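Local coordinates for protein alpha-L-rhamnosidase (Klebsiella oxytoca, PDB 4XHC) that hydrolyses terminal alpha-L-rhamnose residues from rhamnosides, as a two-domain glycoside hydrolase family 78 enzyme that binds rhamnose in its pocket, at residues Asn257-Ala262 against Phe537-Gly542; Glu327-Ala332 against Glu387-Glu392; Leu438-Thr443 against Leu476-Leu481. One frame throughout, in Å; residues are numbered along the deposited sequence.

Contact 1: Asn257-Ala262 against Phe537-Gly542; sequences NDVTFA and FIRQYG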
ATOM      1  N   ASN A 257     -29.295   3.520 -22.609  1.00 56.56           N
ATOM      2  CA  ASN A 257     -28.341   3.930 -23.624  1.00 59.37           C
ATOM      3  C   ASN A 257     -29.045   4.375 -24.907  1.00 62.26           C
ATOM      4  O   ASN A 257     -28.676   5.373 -25.521  1.00 66.62           O
ATOM      5  CB  ASN A 257     -27.392   2.770 -23.923  1.00 59.34           C
ATOM      6  CG  ASN A 257     -26.423   3.080 -25.043  1.00 60.95           C
ATOM      7  OD1 ASN A 257     -25.568   3.948 -24.916  1.00 60.48           O
ATOM      8  ND2 ASN A 257     -26.565   2.374 -26.155  1.00 62.77           N
ATOM      9  N   ASP A 258     -30.062   3.625 -25.289  1.00 63.13           N
ATOM     10  CA  ASP A 258     -30.848   3.892 -26.480  1.00 67.31           C
ATOM     11  C   ASP A 258     -31.341   5.331 -26.639  1.00 66.67           C
ATOM     12  O   ASP A 258     -31.357   5.862 -27.737  1.00 66.36           O
ATOM     13  CB  ASP A 258     -32.066   2.974 -26.474  1.00 71.95           C
ATOM     14  CG  ASP A 258     -32.264   2.279 -27.776  1.00 77.56           C
ATOM     15  OD1 ASP A 258     -31.260   1.719 -28.278  1.00 83.18           O
ATOM     16  OD2 ASP A 258     -33.410   2.286 -28.280  1.00 82.12           O
ATOM     17  N   VAL A 259     -31.751   5.940 -25.535  1.00 66.76           N
ATOM     18  CA  VAL A 259     -32.345   7.282 -25.537  1.00 67.26           C
ATOM     19  C   VAL A 259     -31.444   8.346 -24.899  1.00 65.80           C
ATOM     20  O   VAL A 259     -31.856   9.491 -24.747  1.00 68.13           O
ATOM     21  CB  VAL A 259     -33.711   7.295 -24.798  1.00 67.04           C
ATOM     22  CG1 VAL A 259     -34.707   6.396 -25.510  1.00 66.77           C
ATOM     23  CG2 VAL A 259     -33.559   6.877 -23.334  1.00 64.63           C
ATOM     24  N   THR A 260     -30.230   7.970 -24.516  1.00 63.76           N
ATOM     25  CA  THR A 260     -29.254   8.921 -23.992  1.00 63.31           C
ATOM     26  C   THR A 260     -28.053   8.982 -24.938  1.00 63.61           C
ATOM     27  O   THR A 260     -28.060   9.781 -25.874  1.00 65.22           O
ATOM     28  CB  THR A 260     -28.814   8.573 -22.550  1.00 61.18           C
ATOM     29  OG1 THR A 260     -28.295   7.236 -22.503  1.00 60.60           O
ATOM     30  CG2 THR A 260     -29.984   8.698 -21.586  1.00 60.03           C
ATOM     31  N   PHE A 261     -27.052   8.128 -24.722  1.00 61.65           N
ATOM     32  CA  PHE A 261     -25.774   8.243 -25.429  1.00 63.45           C
ATOM     33  C   PHE A 261     -25.720   7.502 -26.757  1.00 64.61           C
ATOM     34  O   PHE A 261     -24.809   7.728 -27.546  1.00 67.01           O
ATOM     35  CB  PHE A 261     -24.631   7.771 -24.542  1.00 62.57           C
ATOM     36  CG  PHE A 261     -24.499   8.543 -23.266  1.00 62.11           C
ATOM     37  CD1 PHE A 261     -23.862   9.773 -23.246  1.00 63.54           C
ATOM     38  CD2 PHE A 261     -25.015   8.040 -22.084  1.00 60.09           C
ATOM     39  CE1 PHE A 261     -23.745  10.489 -22.070  1.00 62.68           C
ATOM     40  CE2 PHE A 261     -24.902   8.749 -20.906  1.00 59.65           C
ATOM     41  CZ  PHE A 261     -24.263   9.975 -20.897  1.00 61.18           C
ATOM     42  N   ALA A 262     -26.689   6.629 -27.003  1.00 65.37           N
ATOM     43  CA  ALA A 262     -26.824   5.923 -28.291  1.00 68.57           C
ATOM     44  C   ALA A 262     -25.529   5.251 -28.776  1.00 69.35           C
ATOM     45  O   ALA A 262     -25.201   5.306 -29.955  1.00 71.34           O
ATOM     46  CB  ALA A 262     -27.380   6.858 -29.366  1.00 70.41           C
ATOM     47  N   PHE A 537     -37.911   5.409 -19.086  1.00 54.88           N
ATOM     48  CA  PHE A 537     -39.350   5.624 -18.922  1.00 54.91           C
ATOM     49  C   PHE A 537     -39.735   7.075 -19.216  1.00 56.74           C
ATOM     50  O   PHE A 537     -40.707   7.345 -19.929  1.00 59.31           O
ATOM     51  CB  PHE A 537     -39.808   5.265 -17.504  1.00 53.04           C
ATOM     52  CG  PHE A 537     -39.761   3.796 -17.199  1.00 51.92           C
ATOM     53  CD1 PHE A 537     -40.480   2.887 -17.967  1.00 52.67           C
ATOM     54  CD2 PHE A 537     -39.022   3.319 -16.122  1.00 50.74           C
ATOM     55  CE1 PHE A 537     -40.444   1.533 -17.680  1.00 52.08           C
ATOM     56  CE2 PHE A 537     -38.981   1.966 -15.829  1.00 49.89           C
ATOM     57  CZ  PHE A 537     -39.694   1.072 -16.607  1.00 50.55           C
ATOM     58  N   ILE A 538     -38.969   8.007 -18.662  1.00 56.48           N
ATOM     59  CA  ILE A 538     -39.293   9.416 -18.782  1.00 58.58           C
ATOM     60  C   ILE A 538     -39.175   9.858 -20.238  1.00 61.49           C
ATOM     61  O   ILE A 538     -40.070  10.522 -20.758  1.00 63.94           O
ATOM     62  CB  ILE A 538     -38.427  10.272 -17.831  1.00 57.92           C
ATOM     63  CG1 ILE A 538     -38.876  10.029 -16.386  1.00 56.63           C
ATOM     64  CG2 ILE A 538     -38.546  11.757 -18.153  1.00 59.89           C
ATOM     65  CD1 ILE A 538     -37.843  10.408 -15.353  1.00 56.55           C
ATOM     66  N   ARG A 539     -38.093   9.453 -20.897  1.00 62.72           N
ATOM     67  CA  ARG A 539     -37.836   9.861 -22.281  1.00 65.38           C
ATOM     68  C   ARG A 539     -38.681   9.107 -23.306  1.00 66.04           C
ATOM     69  O   ARG A 539     -39.259   9.716 -24.193  1.00 68.98           O
ATOM     70  CB  ARG A 539     -36.350   9.711 -22.615  1.00 66.49           C
ATOM     71  CG  ARG A 539     -35.467  10.722 -21.905  1.00 67.58           C
ATOM     72  CD  ARG A 539     -34.032  10.245 -21.797  1.00 67.76           C
ATOM     73  NE  ARG A 539     -33.237  11.135 -20.953  1.00 67.91           N
ATOM     74  CZ  ARG A 539     -32.354  12.025 -21.394  1.00 70.47           C
ATOM     75  NH1 ARG A 539     -32.107  12.173 -22.690  1.00 73.28           N
ATOM     76  NH2 ARG A 539     -31.695  12.772 -20.523  1.00 71.18           N
ATOM     77  N   GLN A 540     -38.757   7.789 -23.176  1.00 65.25           N
ATOM     78  CA  GLN A 540     -39.480   6.947 -24.133  1.00 65.84           C
ATOM     79  C   GLN A 540     -40.992   7.145 -24.076  1.00 65.77           C
ATOM     80  O   GLN A 540     -41.642   7.108 -25.110  1.00 67.49           O
ATOM     81  CB  GLN A 540     -39.150   5.466 -23.889  1.00 64.87           C
ATOM     82  CG  GLN A 540     -39.656   4.503 -24.955  1.00 65.25           C
ATOM     83  CD  GLN A 540     -39.004   4.713 -26.297  1.00 67.41           C
ATOM     84  OE1 GLN A 540     -37.868   5.168 -26.393  1.00 69.26           O
ATOM     85  NE2 GLN A 540     -39.718   4.373 -27.344  1.00 69.49           N
ATOM     86  N   TYR A 541     -41.552   7.334 -22.880  1.00 65.28           N
ATOM     87  CA  TYR A 541     -43.006   7.505 -22.722  1.00 66.45           C
ATOM     88  C   TYR A 541     -43.437   8.960 -22.558  1.00 68.62           C
ATOM     89  O   TYR A 541     -44.624   9.247 -22.386  1.00 67.61           O
ATOM     90  CB  TYR A 541     -43.518   6.667 -21.554  1.00 64.04           C
ATOM     91  CG  TYR A 541     -43.378   5.186 -21.800  1.00 64.33           C
ATOM     92  CD1 TYR A 541     -42.173   4.539 -21.565  1.00 64.21           C
ATOM     93  CD2 TYR A 541     -44.447   4.427 -22.285  1.00 65.38           C
ATOM     94  CE1 TYR A 541     -42.031   3.180 -21.788  1.00 63.79           C
ATOM     95  CE2 TYR A 541     -44.314   3.070 -22.511  1.00 65.08           C
ATOM     96  CZ  TYR A 541     -43.100   2.457 -22.257  1.00 64.58           C
ATOM     97  OH  TYR A 541     -42.933   1.120 -22.471  1.00 64.62           O
ATOM     98  N   GLY A 542     -42.471   9.872 -22.617  1.00 71.24           N
ATOM     99  CA  GLY A 542     -42.754  11.300 -22.547  1.00 74.46           C
ATOM    100  C   GLY A 542     -43.502  11.676 -21.283  1.00 73.98           C
ATOM    101  O   GLY A 542     -44.488  12.403 -21.334  1.00 76.61           O
TER

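Contact 2: Glu327-Ala332 against Glu387-Glu392; sequences ELWPTA and ERFEPE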
ATOM      1  N   GLU A 327     -26.409 -13.378 -37.176  1.00 72.40           N
ATOM      2  CA  GLU A 327     -25.234 -14.139 -36.748  1.00 71.41           C
ATOM      3  C   GLU A 327     -25.414 -14.716 -35.337  1.00 68.03           C
ATOM      4  O   GLU A 327     -25.010 -15.844 -35.061  1.00 67.55           O
ATOM      5  CB  GLU A 327     -23.970 -13.268 -36.831  1.00 72.65           C
ATOM      6  CG  GLU A 327     -22.672 -14.068 -36.738  1.00 74.48           C
ATOM      7  CD  GLU A 327     -21.431 -13.281 -37.138  1.00 75.60           C
ATOM      8  OE1 GLU A 327     -21.066 -12.315 -36.426  1.00 75.25           O
ATOM      9  OE2 GLU A 327     -20.796 -13.655 -38.149  1.00 77.08           O
ATOM     10  N   LEU A 328     -26.051 -13.950 -34.459  1.00 65.09           N
ATOM     11  CA  LEU A 328     -26.193 -14.346 -33.068  1.00 63.41           C
ATOM     12  C   LEU A 328     -27.495 -15.072 -32.731  1.00 62.18           C
ATOM     13  O   LEU A 328     -27.670 -15.512 -31.591  1.00 60.64           O
ATOM     14  CB  LEU A 328     -26.042 -13.113 -32.166  1.00 63.14           C
ATOM     15  CG  LEU A 328     -24.648 -12.470 -32.166  1.00 63.14           C
ATOM     16  CD1 LEU A 328     -24.568 -11.369 -31.120  1.00 61.49           C
ATOM     17  CD2 LEU A 328     -23.559 -13.505 -31.923  1.00 63.51           C
ATOM     18  N   TRP A 329     -28.401 -15.195 -33.700  1.00 62.76           N
ATOM     19  CA  TRP A 329     -29.677 -15.879 -33.477  1.00 60.98           C
ATOM     20  C   TRP A 329     -29.505 -17.307 -32.924  1.00 59.47           C
ATOM     21  O   TRP A 329     -30.171 -17.667 -31.959  1.00 58.43           O
ATOM     22  CB  TRP A 329     -30.535 -15.862 -34.749  1.00 64.35           C
ATOM     23  CG  TRP A 329     -31.599 -16.926 -34.806  1.00 65.94           C
ATOM     24  CD1 TRP A 329     -31.684 -17.945 -35.705  1.00 67.70           C
ATOM     25  CD2 TRP A 329     -32.720 -17.069 -33.924  1.00 64.71           C
ATOM     26  NE1 TRP A 329     -32.786 -18.717 -35.436  1.00 68.34           N
ATOM     27  CE2 TRP A 329     -33.439 -18.200 -34.348  1.00 66.15           C
ATOM     28  CE3 TRP A 329     -33.177 -16.355 -32.812  1.00 63.59           C
ATOM     29  CZ2 TRP A 329     -34.597 -18.632 -33.709  1.00 66.16           C
ATOM     30  CZ3 TRP A 329     -34.322 -16.789 -32.170  1.00 63.83           C
ATOM     31  CH2 TRP A 329     -35.021 -17.919 -32.622  1.00 64.89           C
ATOM     32  N   PRO A 330     -28.619 -18.123 -33.524  1.00 60.06           N
ATOM     33  CA  PRO A 330     -28.394 -19.457 -32.951  1.00 58.97           C
ATOM     34  C   PRO A 330     -28.056 -19.464 -31.462  1.00 56.69           C
ATOM     35  O   PRO A 330     -28.518 -20.346 -30.746  1.00 56.64           O
ATOM     36  CB  PRO A 330     -27.230 -20.001 -33.784  1.00 61.20           C
ATOM     37  CG  PRO A 330     -27.391 -19.345 -35.119  1.00 62.40           C
ATOM     38  CD  PRO A 330     -27.979 -17.982 -34.851  1.00 61.75           C
ATOM     39  N   THR A 331     -27.269 -18.498 -30.992  1.00 56.35           N
ATOM     40  CA  THR A 331     -26.999 -18.385 -29.556  1.00 54.63           C
ATOM     41  C   THR A 331     -28.319 -18.159 -28.784  1.00 54.43           C
ATOM     42  O   THR A 331     -28.593 -18.844 -27.795  1.00 52.91           O
ATOM     43  CB  THR A 331     -25.965 -17.266 -29.230  1.00 54.34           C
ATOM     44  OG1 THR A 331     -24.688 -17.594 -29.784  1.00 54.64           O
ATOM     45  CG2 THR A 331     -25.770 -17.101 -27.730  1.00 53.07           C
ATOM     46  N   ALA A 332     -29.138 -17.213 -29.253  1.00 55.57           N
ATOM     47  CA  ALA A 332     -30.432 -16.910 -28.624  1.00 54.42           C
ATOM     48  C   ALA A 332     -31.330 -18.133 -28.594  1.00 56.65           C
ATOM     49  O   ALA A 332     -31.862 -18.488 -27.540  1.00 57.74           O
ATOM     50  CB  ALA A 332     -31.133 -15.781 -29.355  1.00 54.77           C
ATOM     51  N   GLU A 387     -39.520 -15.420 -36.580  1.00 74.55           N
ATOM     52  CA  GLU A 387     -40.282 -14.988 -37.757  1.00 78.16           C
ATOM     53  C   GLU A 387     -39.362 -14.448 -38.870  1.00 79.71           C
ATOM     54  O   GLU A 387     -39.629 -14.672 -40.046  1.00 83.57           O
ATOM     55  CB  GLU A 387     -41.369 -13.955 -37.374  1.00 79.96           C
ATOM     56  CG  GLU A 387     -42.772 -14.547 -37.134  1.00 83.15           C
ATOM     57  CD  GLU A 387     -43.657 -13.737 -36.169  1.00 84.03           C
ATOM     58  OE1 GLU A 387     -43.536 -12.494 -36.119  1.00 84.60           O
ATOM     59  OE2 GLU A 387     -44.494 -14.343 -35.450  1.00 83.38           O
ATOM     60  N   ARG A 388     -38.270 -13.775 -38.499  1.00 78.26           N
ATOM     61  CA  ARG A 388     -37.300 -13.242 -39.471  1.00 78.91           C
ATOM     62  C   ARG A 388     -36.237 -14.242 -39.921  1.00 78.26           C
ATOM     63  O   ARG A 388     -35.921 -14.305 -41.096  1.00 81.31           O
ATOM     64  CB  ARG A 388     -36.559 -12.039 -38.891  1.00 79.51           C
ATOM     65  CG  ARG A 388     -37.440 -10.889 -38.452  1.00 80.49           C
ATOM     66  CD  ARG A 388     -36.609  -9.886 -37.660  1.00 80.54           C
ATOM     67  NE  ARG A 388     -37.363  -8.679 -37.338  1.00 81.13           N
ATOM     68  CZ  ARG A 388     -37.676  -7.722 -38.210  1.00 83.62           C
ATOM     69  NH1 ARG A 388     -37.305  -7.811 -39.490  1.00 85.64           N
ATOM     70  NH2 ARG A 388     -38.372  -6.669 -37.799  1.00 83.61           N
ATOM     71  N   PHE A 389     -35.661 -14.995 -38.988  1.00 76.02           N
ATOM     72  CA  PHE A 389     -34.481 -15.819 -39.281  1.00 74.79           C
ATOM     73  C   PHE A 389     -34.722 -17.329 -39.360  1.00 75.58           C
ATOM     74  O   PHE A 389     -33.854 -18.056 -39.840  1.00 75.59           O
ATOM     75  CB  PHE A 389     -33.399 -15.540 -38.242  1.00 72.29           C
ATOM     76  CG  PHE A 389     -33.094 -14.080 -38.068  1.00 70.72           C
ATOM     77  CD1 PHE A 389     -32.647 -13.321 -39.139  1.00 72.34           C
ATOM     78  CD2 PHE A 389     -33.250 -13.469 -36.836  1.00 67.82           C
ATOM     79  CE1 PHE A 389     -32.363 -11.977 -38.982  1.00 71.98           C
ATOM     80  CE2 PHE A 389     -32.967 -12.125 -36.672  1.00 67.59           C
ATOM     81  CZ  PHE A 389     -32.522 -11.377 -37.746  1.00 70.00           C
ATOM     82  N   GLU A 390     -35.885 -17.799 -38.902  1.00 75.65           N
ATOM     83  CA  GLU A 390     -36.221 -19.232 -38.929  1.00 76.32           C
ATOM     84  C   GLU A 390     -37.748 -19.441 -38.813  1.00 76.83           C
ATOM     85  O   GLU A 390     -38.232 -19.931 -37.793  1.00 75.29           O
ATOM     86  CB  GLU A 390     -35.463 -19.967 -37.807  1.00 73.43           C
ATOM     87  CG  GLU A 390     -35.318 -21.475 -38.009  1.00 74.78           C
ATOM     88  CD  GLU A 390     -34.422 -22.141 -36.974  1.00 73.35           C
ATOM     89  OE1 GLU A 390     -33.543 -21.466 -36.409  1.00 73.25           O
ATOM     90  OE2 GLU A 390     -34.587 -23.344 -36.703  1.00 73.65           O
ATOM     91  N   PRO A 391     -38.511 -19.068 -39.864  1.00 78.32           N
ATOM     92  CA  PRO A 391     -39.986 -19.011 -39.798  1.00 78.39           C
ATOM     93  C   PRO A 391     -40.641 -20.319 -39.372  1.00 79.21           C
ATOM     94  O   PRO A 391     -41.663 -20.305 -38.683  1.00 77.00           O
ATOM     95  CB  PRO A 391     -40.397 -18.675 -41.231  1.00 81.03           C
ATOM     96  CG  PRO A 391     -39.191 -18.090 -41.864  1.00 81.80           C
ATOM     97  CD  PRO A 391     -38.009 -18.734 -41.206  1.00 80.06           C
ATOM     98  N   GLU A 392     -40.042 -21.433 -39.780  1.00 82.43           N
ATOM     99  CA  GLU A 392     -40.596 -22.761 -39.520  1.00 85.28           C
ATOM    100  C   GLU A 392     -40.649 -23.115 -38.027  1.00 82.03           C
ATOM    101  O   GLU A 392     -41.542 -23.825 -37.562  1.00 81.12           O
ATOM    102  CB  GLU A 392     -39.787 -23.805 -40.306  1.00 88.11           C
ATOM    103  CG  GLU A 392     -40.556 -25.085 -40.631  1.00 92.01           C
ATOM    104  CD  GLU A 392     -41.784 -24.799 -41.475  1.00 95.23           C
ATOM    105  OE1 GLU A 392     -41.636 -24.809 -42.717  1.00 97.86           O
ATOM    106  OE2 GLU A 392     -42.875 -24.532 -40.904  1.00 94.51           O
TER

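Contact 3: Leu438-Thr443 against Leu476-Leu481; sequences LAEVGT and LLQCGL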
ATOM      1  N   LEU A 438     -46.117  -9.327 -16.993  1.00 48.38           N
ATOM      2  CA  LEU A 438     -45.293  -8.963 -18.137  1.00 50.69           C
ATOM      3  C   LEU A 438     -45.332 -10.047 -19.205  1.00 50.66           C
ATOM      4  O   LEU A 438     -45.215  -9.763 -20.395  1.00 53.60           O
ATOM      5  CB  LEU A 438     -43.850  -8.698 -17.694  1.00 52.57           C
ATOM      6  CG  LEU A 438     -43.616  -7.409 -16.899  1.00 52.45           C
ATOM      7  CD1 LEU A 438     -42.196  -7.381 -16.370  1.00 52.39           C
ATOM      8  CD2 LEU A 438     -43.881  -6.177 -17.754  1.00 54.52           C
ATOM      9  N   ALA A 439     -45.502 -11.285 -18.768  1.00 49.20           N
ATOM     10  CA  ALA A 439     -45.592 -12.436 -19.663  1.00 50.85           C
ATOM     11  C   ALA A 439     -46.893 -12.479 -20.467  1.00 53.02           C
ATOM     12  O   ALA A 439     -47.016 -13.262 -21.413  1.00 53.30           O
ATOM     13  CB  ALA A 439     -45.448 -13.713 -18.853  1.00 49.48           C
ATOM     14  N   GLU A 440     -47.858 -11.655 -20.061  1.00 54.41           N
ATOM     15  CA  GLU A 440     -49.165 -11.540 -20.716  1.00 56.59           C
ATOM     16  C   GLU A 440     -49.980 -12.826 -20.589  1.00 54.95           C
ATOM     17  O   GLU A 440     -50.649 -13.237 -21.528  1.00 55.64           O
ATOM     18  CB  GLU A 440     -49.026 -11.092 -22.182  1.00 59.98           C
ATOM     19  CG  GLU A 440     -48.199  -9.828 -22.367  1.00 61.07           C
ATOM     20  CD  GLU A 440     -48.529  -9.077 -23.644  1.00 65.69           C
ATOM     21  OE1 GLU A 440     -48.568  -9.706 -24.728  1.00 67.80           O
ATOM     22  OE2 GLU A 440     -48.747  -7.845 -23.559  1.00 68.62           O
ATOM     23  N   VAL A 441     -49.904 -13.456 -19.418  1.00 51.50           N
ATOM     24  CA  VAL A 441     -50.752 -14.604 -19.094  1.00 50.68           C
ATOM     25  C   VAL A 441     -52.142 -14.062 -18.778  1.00 51.22           C
ATOM     26  O   VAL A 441     -52.262 -13.002 -18.174  1.00 52.54           O
ATOM     27  CB  VAL A 441     -50.192 -15.384 -17.885  1.00 47.90           C
ATOM     28  CG1 VAL A 441     -51.144 -16.484 -17.454  1.00 48.81           C
ATOM     29  CG2 VAL A 441     -48.822 -15.967 -18.205  1.00 46.68           C
ATOM     30  N   GLY A 442     -53.187 -14.773 -19.196  1.00 52.36           N
ATOM     31  CA  GLY A 442     -54.558 -14.365 -18.892  1.00 52.69           C
ATOM     32  C   GLY A 442     -55.057 -13.258 -19.794  1.00 55.08           C
ATOM     33  O   GLY A 442     -54.606 -13.131 -20.917  1.00 56.49           O
ATOM     34  N   THR A 443     -56.004 -12.462 -19.307  1.00 57.10           N
ATOM     35  CA  THR A 443     -56.602 -11.393 -20.117  1.00 60.36           C
ATOM     36  C   THR A 443     -56.100 -10.027 -19.668  1.00 59.51           C
ATOM     37  O   THR A 443     -55.624  -9.888 -18.536  1.00 55.91           O
ATOM     38  CB  THR A 443     -58.136 -11.401 -20.018  1.00 63.07           C
ATOM     39  OG1 THR A 443     -58.516 -11.341 -18.635  1.00 65.00           O
ATOM     40  CG2 THR A 443     -58.696 -12.653 -20.642  1.00 64.20           C
ATOM     41  N   LEU A 476     -47.069  -1.688 -14.801  1.00 49.47           N
ATOM     42  CA  LEU A 476     -48.078  -0.641 -14.666  1.00 50.48           C
ATOM     43  C   LEU A 476     -48.387  -0.010 -16.018  1.00 51.79           C
ATOM     44  O   LEU A 476     -49.550   0.102 -16.402  1.00 54.53           O
ATOM     45  CB  LEU A 476     -47.632   0.428 -13.663  1.00 50.39           C
ATOM     46  CG  LEU A 476     -47.631  -0.007 -12.192  1.00 50.37           C
ATOM     47  CD1 LEU A 476     -46.883   0.998 -11.330  1.00 50.08           C
ATOM     48  CD2 LEU A 476     -49.049  -0.186 -11.669  1.00 52.34           C
ATOM     49  N   LEU A 477     -47.345   0.383 -16.749  1.00 52.80           N
ATOM     50  CA  LEU A 477     -47.519   1.016 -18.068  1.00 53.92           C
ATOM     51  C   LEU A 477     -48.226   0.087 -19.068  1.00 53.52           C
ATOM     52  O   LEU A 477     -49.125   0.517 -19.785  1.00 53.33           O
ATOM     53  CB  LEU A 477     -46.168   1.491 -18.630  1.00 54.57           C
ATOM     54  CG  LEU A 477     -45.539   2.704 -17.927  1.00 54.90           C
ATOM     55  CD1 LEU A 477     -44.130   2.978 -18.443  1.00 54.81           C
ATOM     56  CD2 LEU A 477     -46.407   3.948 -18.087  1.00 56.18           C
ATOM     57  N   GLN A 478     -47.827  -1.183 -19.088  1.00 51.85           N
ATOM     58  CA  GLN A 478     -48.424  -2.182 -19.976  1.00 52.48           C
ATOM     59  C   GLN A 478     -49.938  -2.334 -19.753  1.00 53.87           C
ATOM     60  O   GLN A 478     -50.675  -2.588 -20.697  1.00 55.18           O
ATOM     61  CB  GLN A 478     -47.714  -3.525 -19.782  1.00 51.91           C
ATOM     62  CG  GLN A 478     -48.164  -4.650 -20.690  1.00 53.04           C
ATOM     63  CD  GLN A 478     -47.640  -6.001 -20.229  1.00 53.59           C
ATOM     64  OE1 GLN A 478     -46.444  -6.273 -20.297  1.00 52.73           O
ATOM     65  NE2 GLN A 478     -48.545  -6.861 -19.764  1.00 55.51           N
ATOM     66  N   CYS A 479     -50.396  -2.160 -18.515  1.00 52.94           N
ATOM     67  CA  CYS A 479     -51.815  -2.245 -18.201  1.00 54.27           C
ATOM     68  C   CYS A 479     -52.524  -0.890 -18.296  1.00 57.29           C
ATOM     69  O   CYS A 479     -53.684  -0.762 -17.891  1.00 60.47           O
ATOM     70  CB  CYS A 479     -52.010  -2.830 -16.805  1.00 53.49           C
ATOM     71  SG  CYS A 479     -51.251  -4.457 -16.560  1.00 51.43           S
ATOM     72  N   GLY A 480     -51.847   0.118 -18.844  1.00 58.82           N
ATOM     73  CA  GLY A 480     -52.447   1.435 -19.053  1.00 59.35           C
ATOM     74  C   GLY A 480     -52.603   2.250 -17.783  1.00 59.75           C
ATOM     75  O   GLY A 480     -53.386   3.188 -17.757  1.00 61.75           O
ATOM     76  N   LEU A 481     -51.853   1.905 -16.733  1.00 58.23           N
ATOM     77  CA  LEU A 481     -51.904   2.629 -15.457  1.00 57.22           C
ATOM     78  C   LEU A 481     -50.780   3.664 -15.411  1.00 57.62           C
ATOM     79  O   LEU A 481     -49.850   3.558 -14.603  1.00 55.33           O
ATOM     80  CB  LEU A 481     -51.788   1.656 -14.288  1.00 55.13           C
ATOM     81  CG  LEU A 481     -52.952   0.687 -14.161  1.00 55.85           C
ATOM     82  CD1 LEU A 481     -52.628  -0.431 -13.175  1.00 55.75           C
ATOM     83  CD2 LEU A 481     -54.212   1.431 -13.749  1.00 57.19           C
TER

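Contact 1: Asn257-Ala262 against Phe537-Gly542
Val259 and Arg539 lean toward each other between the ends of two helices, and the arginine runs obliquely past the valine. Extended from CG to NE, its chain lays CD along the isopropyl group: Val259 CG2 sits 3.7 Å from Arg539 CD and also touches Arg539 CB. The other branch, Val259 CG1 (chi1 -63°), stands anti to its own carbonyl carbon and meets the amide oxygen of Gln540, with CG1 and OE1 3.5 Å apart. Gln540 gets there by a bend at chi2 (65°), which turns the end of a chain that starts out to one side back to the valine, crossing it at about a right angle.

The guanidinium group reaches past the valine to Thr260, whose methyl CG2 stands over the centre of one face, 4.1 Å from Arg539 CZ, while the threonine hydroxyl is bonded to the carbonyl of Val256. Arg539 NH1 also gives a weak, bent hydrogen bond to Val259 O (3.4 Å, 132° at the hydrogen). The charged end has stronger partners: NH1 bonds Pro207 O and NH2 makes a salt bridge with Asp220.

Helix 247-259, early in the helical catalytic domain, here meets its last helix, 534-540, consistent with the six-hairpin glycosidase (alpha/alpha-barrel) fold. Helix 214-230 lies beside both, touching Thr260 through Leu227 and Arg539 through Val224, while Phe537 packs on helix 466-478.

Contact 2: Glu327-Ala332 against Glu387-Glu392
Glu390 OE1 is gripped twice: the indole N-H of Trp329 bonds to it, and Arg333, one turn further along the tryptophan's helix, forms a salt bridge to the same oxygen. The Trp329 NE1 to Glu390 OE1 bond is 3.0 Å long and fairly straight, with 161° at the hydrogen. The oxygen sits at the edge of the indole, near the ring plane, and takes the N-H on its anti side, a little out of the carboxylate plane. Ring and carboxylate planes stand almost perpendicular, 86° apart. Two donors on one oxygen should restrain the carboxylate and probably favour its charged form.

Phe389 supplies the cover. Its CB, rather than its ring, lies over the five-membered ring of Trp329 in a CH-pi contact, 3.9 Å from Trp329 CD1. The two rings meet at a slant, and Trp329 CB comes near Phe389 CD2 at 4.2 Å. With CG anti to the backbone N (chi1 159°), the indole reaches across from helix 322-340 to the end of helix 368-389, and the Phe389 side chain also packs on Met322, Ala325 and Arg326 of the tryptophan's helix.

Glu390 is where the chain leaves helix 368-389, just before helix 391-412. This is an interhelical junction within the helical catalytic domain, consistent with the six-hairpin glycosidase fold of family 78.

Contact 3: Leu438-Thr443 against Leu476-Leu481
Leu438 starts the first segment at the end of helix 430-438, and it is here that Gln478 arrives from the other helix. Leu438 CD2 rests 3.6 Å from Gln478 OE1, and the same amide oxygen is equally near Leu438 CA, so the glutamine end lies against both the side chain and the backbone of the leucine. The Leu438 side chain also packs on His471, Ala474 and Ala475 of the helix that carries Gln478, and on Tyr377 of helix 368-389.

Glu440 follows with positive phi, closing a Schellman motif at the helix end. Its side chain comes round toward the glutamine: the carboxylate oxygen OE2 is 3.9 Å from Gln478 NE2, too long for a hydrogen bond, and the carboxylate and amide planes stand 86° apart. The amide nitrogen is instead bonded to Val437 O, just before the segment. This bond ties the glutamine to the last turn of helix 430-438. Gln478 spans the gap because its chain is extended, with CG anti to the backbone N (chi1 -177°). Beyond Glu440 the loop carries on to Thr443, whose OG1 caps Gln446 N at the start of helix 444-456.

Across the contact, helix 466-478 ends in a Schellman motif of its own, with Gly480 at positive phi: Leu481 N reaches Leu476 O at 2.9 Å, and Gly480 N reaches Leu477 O at 2.9 Å. The C-terminal ends of two helices are thus joined by one glutamine. Such packing of helix ends through a side chain-to-carbonyl bond is consistent with the all-helical six-hairpin glycosidase domain.

All three contacts lie in the helical glycosidase domain. Contact 1 brackets the others in sequence, joining helix 247-259 to the C-terminal helix 534-540, while contacts 2 and 3 follow one another between its two halves. Contacts 1 and 3 have centres 21 Å apart yet touch: Leu477 CD1 lies 3.7 Å from Phe537 CD1, and Tyr541 packs on the same leucine, so helix 466-478 links them. Contact 2 lies about 27 Å from each, centre to centre, without touching either. Helix 368-389 supplies one side of contact 2 and, through Tyr377, packs on Leu438 of contact 3. They thus sample helices from early to late in the domain, with contact 2 lying apart.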